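Local coordinates for protein C-domain type II peptide synthetase (Streptomyces globisporus, PDB 4ZNM) that is a free-standing condensation domain of nonribosomal peptide synthetase type, built on the two-lobed fold of the CoA-dependent acyltransferase superfamily, at residues E214-R217 and K218-G222; V258-S261 and R262-C266; S267-M270 and T271-A275; S325-E328 and V329-T333. All coordinates share one frame; numbering follows the deposited sequence.

Contact 1. Residues E214-R217 and K218-G222; sequences EFWR and KRLQG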
ATOM      1  N   GLU A 214      26.466   7.794   4.518  1.00 35.21           N
ATOM      2  CA  GLU A 214      27.661   7.045   4.923  1.00 35.94           C
ATOM      3  C   GLU A 214      27.227   5.803   5.685  1.00 39.67           C
ATOM      4  O   GLU A 214      27.814   4.752   5.508  1.00 35.20           O
ATOM      5  CB  GLU A 214      28.610   7.883   5.781  1.00 46.21           C
ATOM      6  CG  GLU A 214      30.069   7.385   5.720  1.00 78.16           C
ATOM      7  CD  GLU A 214      31.009   8.151   6.651  1.00104.11           C
ATOM      8  OE1 GLU A 214      30.929   9.399   6.699  1.00107.26           O
ATOM      9  OE2 GLU A 214      31.837   7.501   7.330  1.00117.88           O
ATOM     10  N   PHE A 215      26.184   5.910   6.505  1.00 41.19           N
ATOM     11  CA  PHE A 215      25.636   4.724   7.168  1.00 34.04           C
ATOM     12  C   PHE A 215      25.196   3.652   6.162  1.00 32.86           C
ATOM     13  O   PHE A 215      25.507   2.479   6.320  1.00 32.67           O
ATOM     14  CB  PHE A 215      24.445   5.089   8.066  1.00 36.99           C
ATOM     15  CG  PHE A 215      23.616   3.899   8.462  1.00 33.83           C
ATOM     16  CD1 PHE A 215      23.961   3.150   9.559  1.00 35.10           C
ATOM     17  CD2 PHE A 215      22.518   3.517   7.724  1.00 34.12           C
ATOM     18  CE1 PHE A 215      23.233   2.049   9.907  1.00 35.83           C
ATOM     19  CE2 PHE A 215      21.791   2.397   8.066  1.00 34.25           C
ATOM     20  CZ  PHE A 215      22.143   1.677   9.173  1.00 34.18           C
ATOM     21  N   TRP A 216      24.476   4.050   5.118  1.00 32.39           N
ATOM     22  CA  TRP A 216      23.921   3.089   4.172  1.00 30.97           C
ATOM     23  C   TRP A 216      24.974   2.439   3.275  1.00 31.20           C
ATOM     24  O   TRP A 216      24.886   1.245   2.990  1.00 30.57           O
ATOM     25  CB  TRP A 216      22.856   3.760   3.317  1.00 30.20           C
ATOM     26  CG  TRP A 216      21.570   3.981   4.059  1.00 29.62           C
ATOM     27  CD1 TRP A 216      21.047   5.173   4.484  1.00 33.29           C
ATOM     28  CD2 TRP A 216      20.657   2.966   4.486  1.00 28.70           C
ATOM     29  NE1 TRP A 216      19.839   4.957   5.119  1.00 29.18           N
ATOM     30  CE2 TRP A 216      19.582   3.610   5.135  1.00 29.06           C
ATOM     31  CE3 TRP A 216      20.628   1.580   4.355  1.00 28.09           C
ATOM     32  CZ2 TRP A 216      18.505   2.902   5.674  1.00 27.80           C
ATOM     33  CZ3 TRP A 216      19.548   0.887   4.866  1.00 27.26           C
ATOM     34  CH2 TRP A 216      18.511   1.543   5.527  1.00 27.03           C
ATOM     35  N   ARG A 217      25.953   3.227   2.824  1.00 32.12           N
ATOM     36  CA  ARG A 217      27.071   2.701   2.049  1.00 36.37           C
ATOM     37  C   ARG A 217      27.707   1.550   2.827  1.00 32.82           C
ATOM     38  O   ARG A 217      27.971   0.474   2.275  1.00 34.44           O
ATOM     39  CB  ARG A 217      28.135   3.778   1.776  1.00 39.18           C
ATOM     40  CG  ARG A 217      27.822   4.719   0.621  1.00 44.40           C
ATOM     41  CD  ARG A 217      28.984   5.723   0.396  1.00 53.76           C
ATOM     42  NE  ARG A 217      28.492   7.099   0.271  1.00 62.81           N
ATOM     43  CZ  ARG A 217      28.717   8.085   1.144  1.00 69.81           C
ATOM     44  NH1 ARG A 217      29.467   7.895   2.232  1.00 70.59           N
ATOM     45  NH2 ARG A 217      28.200   9.286   0.914  1.00 75.40           N
ATOM     46  N   LYS A 218      27.945   1.775   4.113  1.00 33.55           N
ATOM     47  CA  LYS A 218      28.552   0.727   4.948  1.00 33.94           C
ATOM     48  C   LYS A 218      27.579  -0.415   5.180  1.00 33.27           C
ATOM     49  O   LYS A 218      27.922  -1.570   5.000  1.00 32.62           O
ATOM     50  CB  LYS A 218      29.011   1.276   6.303  1.00 52.07           C
ATOM     51  CG  LYS A 218      30.069   2.364   6.221  1.00 79.86           C
ATOM     52  CD  LYS A 218      30.349   2.979   7.593  1.00104.31           C
ATOM     53  CE  LYS A 218      31.477   4.002   7.519  1.00113.11           C
ATOM     54  NZ  LYS A 218      31.732   4.678   8.824  1.00109.42           N
ATOM     55  N   ARG A 219      26.362  -0.086   5.602  1.00 32.10           N
ATOM     56  CA  ARG A 219      25.389  -1.111   5.948  1.00 33.21           C
ATOM     57  C   ARG A 219      25.032  -2.033   4.788  1.00 30.12           C
ATOM     58  O   ARG A 219      24.802  -3.223   4.971  1.00 29.73           O
ATOM     59  CB  ARG A 219      24.118  -0.461   6.458  1.00 30.73           C
ATOM     60  CG  ARG A 219      23.198  -1.431   7.163  1.00 38.01           C
ATOM     61  CD  ARG A 219      23.812  -1.972   8.474  1.00 41.29           C
ATOM     62  NE  ARG A 219      22.737  -2.601   9.193  1.00 44.63           N
ATOM     63  CZ  ARG A 219      22.264  -3.815   8.927  1.00 45.05           C
ATOM     64  NH1 ARG A 219      22.830  -4.569   7.995  1.00 48.73           N
ATOM     65  NH2 ARG A 219      21.225  -4.275   9.614  1.00 39.83           N
ATOM     66  N   LEU A 220      24.945  -1.473   3.591  1.00 29.84           N
ATOM     67  CA  LEU A 220      24.542  -2.241   2.429  1.00 28.93           C
ATOM     68  C   LEU A 220      25.703  -2.622   1.514  1.00 29.38           C
ATOM     69  O   LEU A 220      25.500  -3.022   0.366  1.00 29.23           O
ATOM     70  CB  LEU A 220      23.518  -1.446   1.647  1.00 29.18           C
ATOM     71  CG  LEU A 220      22.205  -1.256   2.379  1.00 27.57           C
ATOM     72  CD1 LEU A 220      21.241  -0.475   1.511  1.00 26.92           C
ATOM     73  CD2 LEU A 220      21.591  -2.584   2.835  1.00 26.86           C
ATOM     74  N   GLN A 221      26.914  -2.526   2.039  1.00 35.67           N
ATOM     75  CA  GLN A 221      28.089  -2.983   1.320  1.00 38.89           C
ATOM     76  C   GLN A 221      27.923  -4.429   0.858  1.00 30.35           C
ATOM     77  O   GLN A 221      27.850  -5.344   1.683  1.00 31.11           O
ATOM     78  CB  GLN A 221      29.319  -2.867   2.205  1.00 45.56           C
ATOM     79  CG  GLN A 221      30.599  -3.362   1.582  1.00 61.40           C
ATOM     80  CD  GLN A 221      31.287  -2.283   0.811  1.00 84.36           C
ATOM     81  OE1 GLN A 221      30.808  -1.856  -0.237  1.00 83.40           O
ATOM     82  NE2 GLN A 221      32.412  -1.809   1.335  1.00 99.83           N
ATOM     83  N   GLY A 222      27.901  -4.637  -0.452  1.00 38.02           N
ATOM     84  CA  GLY A 222      27.798  -5.976  -0.998  1.00 35.32           C
ATOM     85  C   GLY A 222      26.425  -6.587  -0.845  1.00 39.95           C
ATOM     86  O   GLY A 222      26.240  -7.773  -1.121  1.00 42.64           O
TER
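F215 and R219 lie side by side along helix 207-219, the aliphatic start of the arginine covering one face of the phenyl ring. R219 CB sits 4.2 Å from the centroid of the F215 ring, 21° off its normal, a CH-pi contact displaced toward the rim. With CG opposite the backbone N (chi1 -165°), R219 CG comes within 3.8 Å of F215 CZ; the bend at chi2 then carries CD and the guanidinium onward, its plane 79° from the ring. R219 NE forms a salt bridge with E339, and NH2 is hydrogen-bonded to the R317 carbonyl. Next to F215, W216 and L220 lie alongside one another: L220 CD1 packs 3.6 Å from W216 CE3, while the indole NE1 is bonded to the carbonyl of H343. On the solvent side E214 and K218 run in step with extended chains, and K218 NZ meets E214 OE2 at 3.2 Å, on the anti side of the carboxylate. That salt bridge joins exposed groups, so it is probably modest in strength. The backbone follows suit, R219 N bonding F215 O at 2.8 Å. Three i/i+4 side-chain pairs on successive residues are typical of the C-terminal turns of an amphipathic helix.

Contact 2. Residues V258-S261 and R262-C266; sequences VEFS and RAAKC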
ATOM      1  N   VAL A 258       0.138 -11.204  18.461  1.00 33.27           N
ATOM      2  CA  VAL A 258       0.049 -10.009  19.312  1.00 34.03           C
ATOM      3  C   VAL A 258       0.673 -10.217  20.690  1.00 35.37           C
ATOM      4  O   VAL A 258       1.374  -9.345  21.192  1.00 42.10           O
ATOM      5  CB  VAL A 258      -1.426  -9.565  19.473  1.00 37.54           C
ATOM      6  CG1 VAL A 258      -1.565  -8.512  20.575  1.00 40.12           C
ATOM      7  CG2 VAL A 258      -1.968  -9.035  18.153  1.00 37.81           C
ATOM      8  N   GLU A 259       0.370 -11.352  21.313  1.00 35.50           N
ATOM      9  CA  GLU A 259       0.893 -11.688  22.640  1.00 39.36           C
ATOM     10  C   GLU A 259       2.414 -11.895  22.606  1.00 36.28           C
ATOM     11  O   GLU A 259       3.133 -11.420  23.488  1.00 36.98           O
ATOM     12  CB  GLU A 259       0.205 -12.944  23.180  1.00 59.45           C
ATOM     13  CG  GLU A 259      -1.196 -12.680  23.747  1.00 97.03           C
ATOM     14  CD  GLU A 259      -2.065 -13.931  23.833  1.00121.00           C
ATOM     15  OE1 GLU A 259      -1.510 -15.049  23.871  1.00139.90           O
ATOM     16  OE2 GLU A 259      -3.308 -13.791  23.861  1.00111.99           O
ATOM     17  N   PHE A 260       2.900 -12.597  21.583  1.00 35.00           N
ATOM     18  CA  PHE A 260       4.333 -12.814  21.449  1.00 34.36           C
ATOM     19  C   PHE A 260       5.047 -11.476  21.351  1.00 33.70           C
ATOM     20  O   PHE A 260       6.050 -11.228  22.006  1.00 34.09           O
ATOM     21  CB  PHE A 260       4.663 -13.653  20.220  1.00 33.09           C
ATOM     22  CG  PHE A 260       6.122 -13.611  19.859  1.00 32.24           C
ATOM     23  CD1 PHE A 260       7.040 -14.425  20.519  1.00 34.02           C
ATOM     24  CD2 PHE A 260       6.582 -12.726  18.910  1.00 30.90           C
ATOM     25  CE1 PHE A 260       8.383 -14.364  20.205  1.00 32.97           C
ATOM     26  CE2 PHE A 260       7.915 -12.665  18.586  1.00 34.48           C
ATOM     27  CZ  PHE A 260       8.822 -13.482  19.244  1.00 34.20           C
ATOM     28  N   SER A 261       4.515 -10.628  20.489  1.00 33.11           N
ATOM     29  CA  SER A 261       5.122  -9.354  20.163  1.00 32.87           C
ATOM     30  C   SER A 261       5.156  -8.442  21.376  1.00 33.27           C
ATOM     31  O   SER A 261       6.198  -7.890  21.721  1.00 33.30           O
ATOM     32  CB  SER A 261       4.341  -8.691  19.020  1.00 35.09           C
ATOM     33  OG  SER A 261       4.495  -9.427  17.810  1.00 35.03           O
ATOM     34  N   ARG A 262       4.002  -8.290  22.015  1.00 34.45           N
ATOM     35  CA  ARG A 262       3.893  -7.546  23.271  1.00 36.35           C
ATOM     36  C   ARG A 262       4.977  -7.961  24.257  1.00 43.28           C
ATOM     37  O   ARG A 262       5.712  -7.124  24.805  1.00 37.18           O
ATOM     38  CB  ARG A 262       2.501  -7.769  23.901  1.00 39.15           C
ATOM     39  CG  ARG A 262       2.180  -6.849  25.109  1.00 54.29           C
ATOM     40  CD  ARG A 262       1.219  -7.491  26.135  1.00 72.15           C
ATOM     41  NE  ARG A 262       1.668  -8.810  26.594  1.00 88.14           N
ATOM     42  CZ  ARG A 262       2.433  -9.040  27.665  1.00 87.09           C
ATOM     43  NH1 ARG A 262       2.866  -8.048  28.437  1.00 90.55           N
ATOM     44  NH2 ARG A 262       2.771 -10.288  27.967  1.00 66.91           N
ATOM     45  N   ALA A 263       5.071  -9.261  24.497  1.00 47.05           N
ATOM     46  CA  ALA A 263       6.001  -9.770  25.500  1.00 49.06           C
ATOM     47  C   ALA A 263       7.456  -9.570  25.062  1.00 37.14           C
ATOM     48  O   ALA A 263       8.309  -9.287  25.895  1.00 37.93           O
ATOM     49  CB  ALA A 263       5.720 -11.242  25.790  1.00 46.86           C
ATOM     50  N   ALA A 264       7.723  -9.677  23.759  1.00 35.68           N
ATOM     51  CA  ALA A 264       9.069  -9.451  23.212  1.00 40.25           C
ATOM     52  C   ALA A 264       9.423  -7.968  23.055  1.00 37.55           C
ATOM     53  O   ALA A 264      10.573  -7.627  22.746  1.00 36.28           O
ATOM     54  CB  ALA A 264       9.195 -10.120  21.882  1.00 33.18           C
ATOM     55  N   LYS A 265       8.435  -7.094  23.233  1.00 40.25           N
ATOM     56  CA  LYS A 265       8.649  -5.674  23.041  1.00 34.09           C
ATOM     57  C   LYS A 265       9.024  -5.386  21.588  1.00 34.34           C
ATOM     58  O   LYS A 265       9.862  -4.528  21.314  1.00 31.89           O
ATOM     59  CB  LYS A 265       9.729  -5.156  23.994  1.00 42.08           C
ATOM     60  CG  LYS A 265       9.377  -5.403  25.457  1.00 49.41           C
ATOM     61  CD  LYS A 265      10.018  -4.392  26.427  1.00 59.72           C
ATOM     62  CE  LYS A 265       9.185  -4.259  27.715  1.00 64.85           C
ATOM     63  NZ  LYS A 265       8.886  -5.583  28.345  1.00 64.92           N
ATOM     64  N   CYS A 266       8.410  -6.134  20.667  0.55 32.66           N
ATOM     65  CA  CYS A 266       8.528  -5.888  19.227  0.55 30.76           C
ATOM     66  C   CYS A 266       7.122  -5.660  18.655  0.55 33.29           C
ATOM     67  O   CYS A 266       6.151  -6.202  19.175  0.55 36.54           O
ATOM     68  CB  CYS A 266       9.210  -7.069  18.525  0.55 35.58           C
ATOM     69  SG  CYS A 266      10.854  -7.532  19.184  0.55 34.71           S
TER
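F260 and A264, one turn apart, stand at the C-terminal end of helix 251-264, which closes in a Schellman motif. The positive phi of K265 (63°) takes this residue out of the helical path and lets C266 N turn back to S261 O at 3.0 Å, the six-to-one bond. Inside it K265 N donates to R262 O at 3.1 Å, and the two bonds with the positive phi make up the motif, tying off the last turn while the chain leaves toward the next helix. Ahead of it the ordinary helical bonds continue: R262 N donates to V258 O at 2.9 Å, A263 N to E259 O, and A264 N to F260 O, the last less straight at 151°.

Apolar contact is slight within this turn. The methyl of A264 lies over one face of the F260 ring, offset toward its rim, with CB 4.3 Å from F260 CZ. The ring also meets R327 and V330 of helix 326-335.

The buried polar side chain is that of S261. Its OG stands beside its own backbone N (chi1 -68°), a setting from which it bonds to the carbonyl of V257 in the preceding turn and to the hydroxyl of T271 in the following helix. On the same residue, S261 CB lies 3.1 Å from C266 O, where the chain folds back over the serine.

Contact 3. Residues S267-M270 and T271-A275; sequences SPFM and TMFAA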
ATOM      1  N   SER A 267       6.989  -4.862  17.602  1.00 32.55           N
ATOM      2  CA  SER A 267       5.671  -4.672  16.990  1.00 32.12           C
ATOM      3  C   SER A 267       5.209  -5.967  16.290  1.00 33.42           C
ATOM      4  O   SER A 267       6.049  -6.804  15.895  1.00 29.91           O
ATOM      5  CB  SER A 267       5.706  -3.529  15.994  1.00 31.01           C
ATOM      6  OG  SER A 267       6.477  -3.927  14.879  1.00 31.40           O
ATOM      7  N   PRO A 268       3.889  -6.134  16.105  1.00 34.36           N
ATOM      8  CA  PRO A 268       3.414  -7.299  15.345  1.00 32.80           C
ATOM      9  C   PRO A 268       3.971  -7.322  13.926  1.00 31.74           C
ATOM     10  O   PRO A 268       4.125  -8.384  13.333  1.00 27.24           O
ATOM     11  CB  PRO A 268       1.892  -7.136  15.336  1.00 31.70           C
ATOM     12  CG  PRO A 268       1.592  -6.299  16.572  1.00 38.43           C
ATOM     13  CD  PRO A 268       2.775  -5.375  16.723  1.00 44.35           C
ATOM     14  N   PHE A 269       4.274  -6.165  13.367  1.00 35.35           N
ATOM     15  CA  PHE A 269       4.843  -6.166  12.033  1.00 32.14           C
ATOM     16  C   PHE A 269       6.241  -6.750  12.004  1.00 30.26           C
ATOM     17  O   PHE A 269       6.593  -7.456  11.058  1.00 30.41           O
ATOM     18  CB  PHE A 269       4.915  -4.779  11.427  1.00 40.44           C
ATOM     19  CG  PHE A 269       5.463  -4.798  10.050  1.00 41.44           C
ATOM     20  CD1 PHE A 269       4.746  -5.411   9.041  1.00 55.66           C
ATOM     21  CD2 PHE A 269       6.707  -4.275   9.763  1.00 49.91           C
ATOM     22  CE1 PHE A 269       5.233  -5.452   7.760  1.00 58.69           C
ATOM     23  CE2 PHE A 269       7.208  -4.325   8.475  1.00 52.23           C
ATOM     24  CZ  PHE A 269       6.471  -4.913   7.479  1.00 52.36           C
HETATM   25  N   MSE A 270       7.056  -6.423  13.009  1.00 27.19           N
HETATM   26  CA  MSE A 270       8.416  -6.947  13.080  1.00 24.55           C
HETATM   27  C   MSE A 270       8.383  -8.452  13.165  1.00 25.35           C
HETATM   28  O   MSE A 270       9.202  -9.110  12.552  1.00 25.18           O
HETATM   29  CB  MSE A 270       9.170  -6.410  14.273  1.00 25.35           C
HETATM   30  CG  MSE A 270       9.602  -4.990  14.164  1.00 52.89           C
HETATM   31 SE   MSE A 270      10.268  -4.339  15.884  0.68 36.94          SE
HETATM   32  CE  MSE A 270      10.473  -2.506  15.231  1.00 39.41           C
ATOM     33  N   THR A 271       7.470  -8.996  13.973  1.00 26.67           N
ATOM     34  CA  THR A 271       7.270 -10.452  14.053  1.00 25.88           C
ATOM     35  C   THR A 271       6.909 -11.072  12.695  1.00 25.66           C
ATOM     36  O   THR A 271       7.486 -12.085  12.285  1.00 24.86           O
ATOM     37  CB  THR A 271       6.169 -10.804  15.068  1.00 29.14           C
ATOM     38  OG1 THR A 271       6.486 -10.213  16.339  1.00 28.55           O
ATOM     39  CG2 THR A 271       6.053 -12.321  15.237  1.00 28.30           C
HETATM   40  N   MSE A 272       5.941 -10.489  11.995  1.00 25.39           N
HETATM   41  CA  MSE A 272       5.529 -11.039  10.711  1.00 26.78           C
HETATM   42  C   MSE A 272       6.647 -10.882   9.644  1.00 22.98           C
HETATM   43  O   MSE A 272       6.872 -11.785   8.820  1.00 22.68           O
HETATM   44  CB  MSE A 272       4.210 -10.383  10.270  1.00 23.69           C
HETATM   45  CG  MSE A 272       2.972 -10.849  11.199  1.00 24.71           C
HETATM   46 SE   MSE A 272       1.427 -10.024  10.529  0.65 43.11          SE
HETATM   47  CE  MSE A 272       1.123 -11.199   9.005  1.00 43.36           C
ATOM     48  N   PHE A 273       7.396  -9.791   9.721  1.00 22.73           N
ATOM     49  CA  PHE A 273       8.545  -9.601   8.840  1.00 22.10           C
ATOM     50  C   PHE A 273       9.620 -10.634   9.150  1.00 23.42           C
ATOM     51  O   PHE A 273      10.134 -11.281   8.240  1.00 22.06           O
ATOM     52  CB  PHE A 273       9.127  -8.172   8.961  1.00 21.95           C
ATOM     53  CG  PHE A 273      10.216  -7.878   7.949  1.00 24.65           C
ATOM     54  CD1 PHE A 273       9.896  -7.545   6.650  1.00 38.90           C
ATOM     55  CD2 PHE A 273      11.537  -7.930   8.293  1.00 30.07           C
ATOM     56  CE1 PHE A 273      10.884  -7.276   5.717  1.00 42.53           C
ATOM     57  CE2 PHE A 273      12.531  -7.665   7.363  1.00 34.95           C
ATOM     58  CZ  PHE A 273      12.201  -7.341   6.081  1.00 38.23           C
ATOM     59  N   ALA A 274       9.954 -10.804  10.431  1.00 25.44           N
ATOM     60  CA  ALA A 274      10.881 -11.879  10.843  1.00 23.60           C
ATOM     61  C   ALA A 274      10.493 -13.227  10.275  1.00 23.75           C
ATOM     62  O   ALA A 274      11.354 -13.974   9.797  1.00 24.82           O
ATOM     63  CB  ALA A 274      10.951 -11.982  12.365  1.00 29.22           C
ATOM     64  N   ALA A 275       9.206 -13.578  10.378  1.00 25.98           N
ATOM     65  CA  ALA A 275       8.739 -14.858   9.850  1.00 23.99           C
ATOM     66  C   ALA A 275       8.975 -14.925   8.334  1.00 23.19           C
ATOM     67  O   ALA A 275       9.246 -15.999   7.784  1.00 23.31           O
ATOM     68  CB  ALA A 275       7.277 -15.076  10.156  1.00 25.64           C
TER
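S267 and T271 are joined across the first turn of helix 268-284, where T271 N donates to S267 O at 3.2 Å, nearly straight at 168°. The hydroxyl of S267 also serves this turn. With chi1 at 70°, OG swings over the end of the helix and accepts from M270 N at 3.2 Å, which makes S267 the N-cap. P268 follows as the first helical residue, a place where a proline's lack of an N-H costs no helical bond.

Backbone bonds carry the turn onward: M272 N donates to P268 O, F273 N to F269 O at 2.8 Å, and A274 N to M270 O at 2.8 Å.

Among the side chains, F269 and F273 form the apolar pair, F269 CE2 standing 4.3 Å from F273 CB. In both, CG lies opposite the backbone N (chi1 -178° in F269), and the two rings continue outward to strand 288-295, against T293 and V291 respectively. M272, a selenomethionine in this crystal, brings its CG to 3.5 Å from P268 O and then bends at chi3, touching I414 of strand 410-416. T271 and A275 meet helix 435-454; A274 meets helix 326-335.

The hydroxyl of T271, already engaged with the preceding helix, makes only a weak, unsettled approach to S267 O. The chemistry thus implies a helix start whose early amide of M270 is satisfied by a side chain, and whose buried threonine hydroxyl finds its main partner outside the turn.

Contact 4. Residues S325-E328 and V329-T333; sequences SFRE and VVLRT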
ATOM      1  N   SER A 325      17.157 -19.116  17.504  1.00 32.87           N
ATOM      2  CA  SER A 325      15.720 -19.214  17.708  1.00 32.83           C
ATOM      3  C   SER A 325      15.001 -18.194  16.872  1.00 29.69           C
ATOM      4  O   SER A 325      15.589 -17.222  16.420  1.00 30.86           O
ATOM      5  CB  SER A 325      15.379 -18.979  19.175  1.00 34.51           C
ATOM      6  OG  SER A 325      15.724 -17.642  19.509  1.00 35.67           O
ATOM      7  N   PHE A 326      13.708 -18.390  16.694  1.00 31.33           N
ATOM      8  CA  PHE A 326      12.908 -17.365  16.072  1.00 28.25           C
ATOM      9  C   PHE A 326      13.027 -16.066  16.871  1.00 31.50           C
ATOM     10  O   PHE A 326      13.121 -14.981  16.305  1.00 30.80           O
ATOM     11  CB  PHE A 326      11.462 -17.812  15.984  1.00 28.37           C
ATOM     12  CG  PHE A 326      10.563 -16.768  15.414  1.00 27.45           C
ATOM     13  CD1 PHE A 326      10.645 -16.448  14.076  1.00 29.64           C
ATOM     14  CD2 PHE A 326       9.661 -16.098  16.199  1.00 31.25           C
ATOM     15  CE1 PHE A 326       9.848 -15.492  13.532  1.00 31.07           C
ATOM     16  CE2 PHE A 326       8.847 -15.132  15.642  1.00 34.94           C
ATOM     17  CZ  PHE A 326       8.958 -14.834  14.302  1.00 32.15           C
ATOM     18  N   ARG A 327      13.020 -16.168  18.199  1.00 29.43           N
ATOM     19  CA  ARG A 327      13.076 -14.955  19.007  1.00 31.19           C
ATOM     20  C   ARG A 327      14.280 -14.104  18.644  1.00 31.45           C
ATOM     21  O   ARG A 327      14.189 -12.869  18.583  1.00 30.44           O
ATOM     22  CB  ARG A 327      13.103 -15.284  20.504  1.00 34.73           C
ATOM     23  CG  ARG A 327      13.078 -14.035  21.392  1.00 34.04           C
ATOM     24  CD  ARG A 327      13.098 -14.373  22.853  1.00 37.26           C
ATOM     25  NE  ARG A 327      11.999 -15.264  23.222  1.00 38.20           N
ATOM     26  CZ  ARG A 327      10.739 -14.866  23.383  1.00 38.64           C
ATOM     27  NH1 ARG A 327      10.405 -13.591  23.200  1.00 41.03           N
ATOM     28  NH2 ARG A 327       9.819 -15.755  23.719  1.00 34.64           N
ATOM     29  N   GLU A 328      15.409 -14.745  18.379  1.00 29.49           N
ATOM     30  CA  GLU A 328      16.606 -13.996  17.996  1.00 32.81           C
ATOM     31  C   GLU A 328      16.442 -13.363  16.607  1.00 30.57           C
ATOM     32  O   GLU A 328      16.939 -12.266  16.365  1.00 28.63           O
ATOM     33  CB  GLU A 328      17.848 -14.902  18.035  1.00 39.05           C
ATOM     34  CG  GLU A 328      18.313 -15.179  19.432  1.00 44.33           C
ATOM     35  CD  GLU A 328      19.523 -16.126  19.524  1.00 44.10           C
ATOM     36  OE1 GLU A 328      20.244 -16.327  18.516  1.00 35.93           O
ATOM     37  OE2 GLU A 328      19.739 -16.673  20.632  1.00 44.50           O
ATOM     38  N   VAL A 329      15.739 -14.023  15.691  1.00 27.72           N
ATOM     39  CA  VAL A 329      15.470 -13.394  14.385  1.00 28.51           C
ATOM     40  C   VAL A 329      14.681 -12.088  14.592  1.00 29.95           C
ATOM     41  O   VAL A 329      14.992 -11.048  13.987  1.00 27.76           O
ATOM     42  CB  VAL A 329      14.708 -14.329  13.428  1.00 30.33           C
ATOM     43  CG1 VAL A 329      14.446 -13.625  12.102  1.00 32.01           C
ATOM     44  CG2 VAL A 329      15.522 -15.589  13.126  1.00 28.64           C
ATOM     45  N   VAL A 330      13.664 -12.141  15.452  1.00 25.80           N
ATOM     46  CA  VAL A 330      12.809 -10.980  15.684  1.00 28.03           C
ATOM     47  C   VAL A 330      13.637  -9.855  16.309  1.00 29.36           C
ATOM     48  O   VAL A 330      13.504  -8.686  15.935  1.00 27.30           O
ATOM     49  CB  VAL A 330      11.591 -11.342  16.576  1.00 31.35           C
ATOM     50  CG1 VAL A 330      10.689 -10.125  16.792  1.00 44.58           C
ATOM     51  CG2 VAL A 330      10.786 -12.448  15.942  1.00 27.74           C
ATOM     52  N   LEU A 331      14.509 -10.196  17.250  1.00 30.89           N
ATOM     53  CA  LEU A 331      15.297  -9.170  17.919  1.00 34.91           C
ATOM     54  C   LEU A 331      16.273  -8.499  16.944  1.00 30.65           C
ATOM     55  O   LEU A 331      16.434  -7.282  16.981  1.00 32.25           O
ATOM     56  CB  LEU A 331      16.051  -9.762  19.099  1.00 42.60           C
ATOM     57  CG  LEU A 331      15.169 -10.184  20.276  1.00 52.04           C
ATOM     58  CD1 LEU A 331      16.023 -10.918  21.277  1.00 61.10           C
ATOM     59  CD2 LEU A 331      14.452  -9.016  20.949  1.00 48.27           C
ATOM     60  N   ARG A 332      16.893  -9.279  16.058  1.00 27.10           N
ATOM     61  CA  ARG A 332      17.758  -8.713  15.014  1.00 30.77           C
ATOM     62  C   ARG A 332      16.955  -7.846  14.063  1.00 24.94           C
ATOM     63  O   ARG A 332      17.409  -6.788  13.648  1.00 24.77           O
ATOM     64  CB  ARG A 332      18.471  -9.815  14.270  1.00 30.32           C
ATOM     65  CG  ARG A 332      19.530 -10.469  15.178  1.00 30.67           C
ATOM     66  CD  ARG A 332      20.272 -11.547  14.452  1.00 33.20           C
ATOM     67  NE  ARG A 332      21.055 -12.356  15.372  1.00 31.25           N
ATOM     68  CZ  ARG A 332      21.901 -13.308  15.000  1.00 37.15           C
ATOM     69  NH1 ARG A 332      22.073 -13.580  13.711  1.00 30.36           N
ATOM     70  NH2 ARG A 332      22.558 -14.011  15.921  1.00 37.49           N
ATOM     71  N   THR A 333      15.736  -8.277  13.774  1.00 33.35           N
ATOM     72  CA  THR A 333      14.866  -7.509  12.904  1.00 25.47           C
ATOM     73  C   THR A 333      14.593  -6.166  13.547  1.00 27.08           C
ATOM     74  O   THR A 333      14.601  -5.143  12.860  1.00 27.33           O
ATOM     75  CB  THR A 333      13.551  -8.247  12.627  1.00 25.58           C
ATOM     76  OG1 THR A 333      13.838  -9.417  11.861  1.00 24.59           O
ATOM     77  CG2 THR A 333      12.543  -7.367  11.870  1.00 26.93           C
TER
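V330 rests a methyl on the ring of F326 in the first turn of helix 326-335, an N-capped helix with S325 at the cap. The contact is close: V330 CG2 lies 3.7 Å from the centroid of the F326 ring and 27° off its normal, a CH-pi contact over the face, nearest to the CE2 and CZ side. Two torsions produce it. F326 places CG opposite its backbone N (chi1 177°), which leans the ring along the helix toward the next turn, while V330 turns CG1 away from its own N and leaves CG2 beside that nitrogen, directed at the ring. A274 of helix 268-284 packs on both residues.

At the cap, S325 OG accepts from E328 N at 3.1 Å, and V329 N, V330 N and L331 N then bond back to S325 O, F326 O and R327 O in turn.

E328 and R332 run alongside each other on the outer side, their planes 20° apart. E328 OE1 and R332 NH2 are 4.2 Å apart, too far for a salt bridge, and the oxygen lies well out of the guanidinium plane, so any attraction is one of charge alone. Both have other partners: E328 OE1 takes the N-H of A324, and R332 NH1 serves the carbonyls of D319 and S321. R327 leads away to a salt bridge with D457.

One turn further, V329 O accepts twice, from T333 N at 2.9 Å and from T333 OG1 at 2.9 Å, the hydroxyl coming from above the carbonyl plane.

How the contacts relate
Along the chain the four contacts come in order and in series. Contacts 2, 3 and 4 belong to one cluster: their centres are 10 to 12 Å apart, and each touches the other two. Contact 2 ends helix 251-264 and contact 3 starts helix 268-284 directly after it, the turn between them crossed by a probable hydrogen bond between S261 OG and T271 OG1 (2.6 Å). Helix 326-335 of contact 4 packs on both, V330 meeting F260 and A274. Contact 1, on helix 207-219, stands apart, its centre 22 to 30 Å from the others. The C-terminal end of one helix and the N-terminal ends of two others thus pack together, while the fourth lies separately within the same condensation domain.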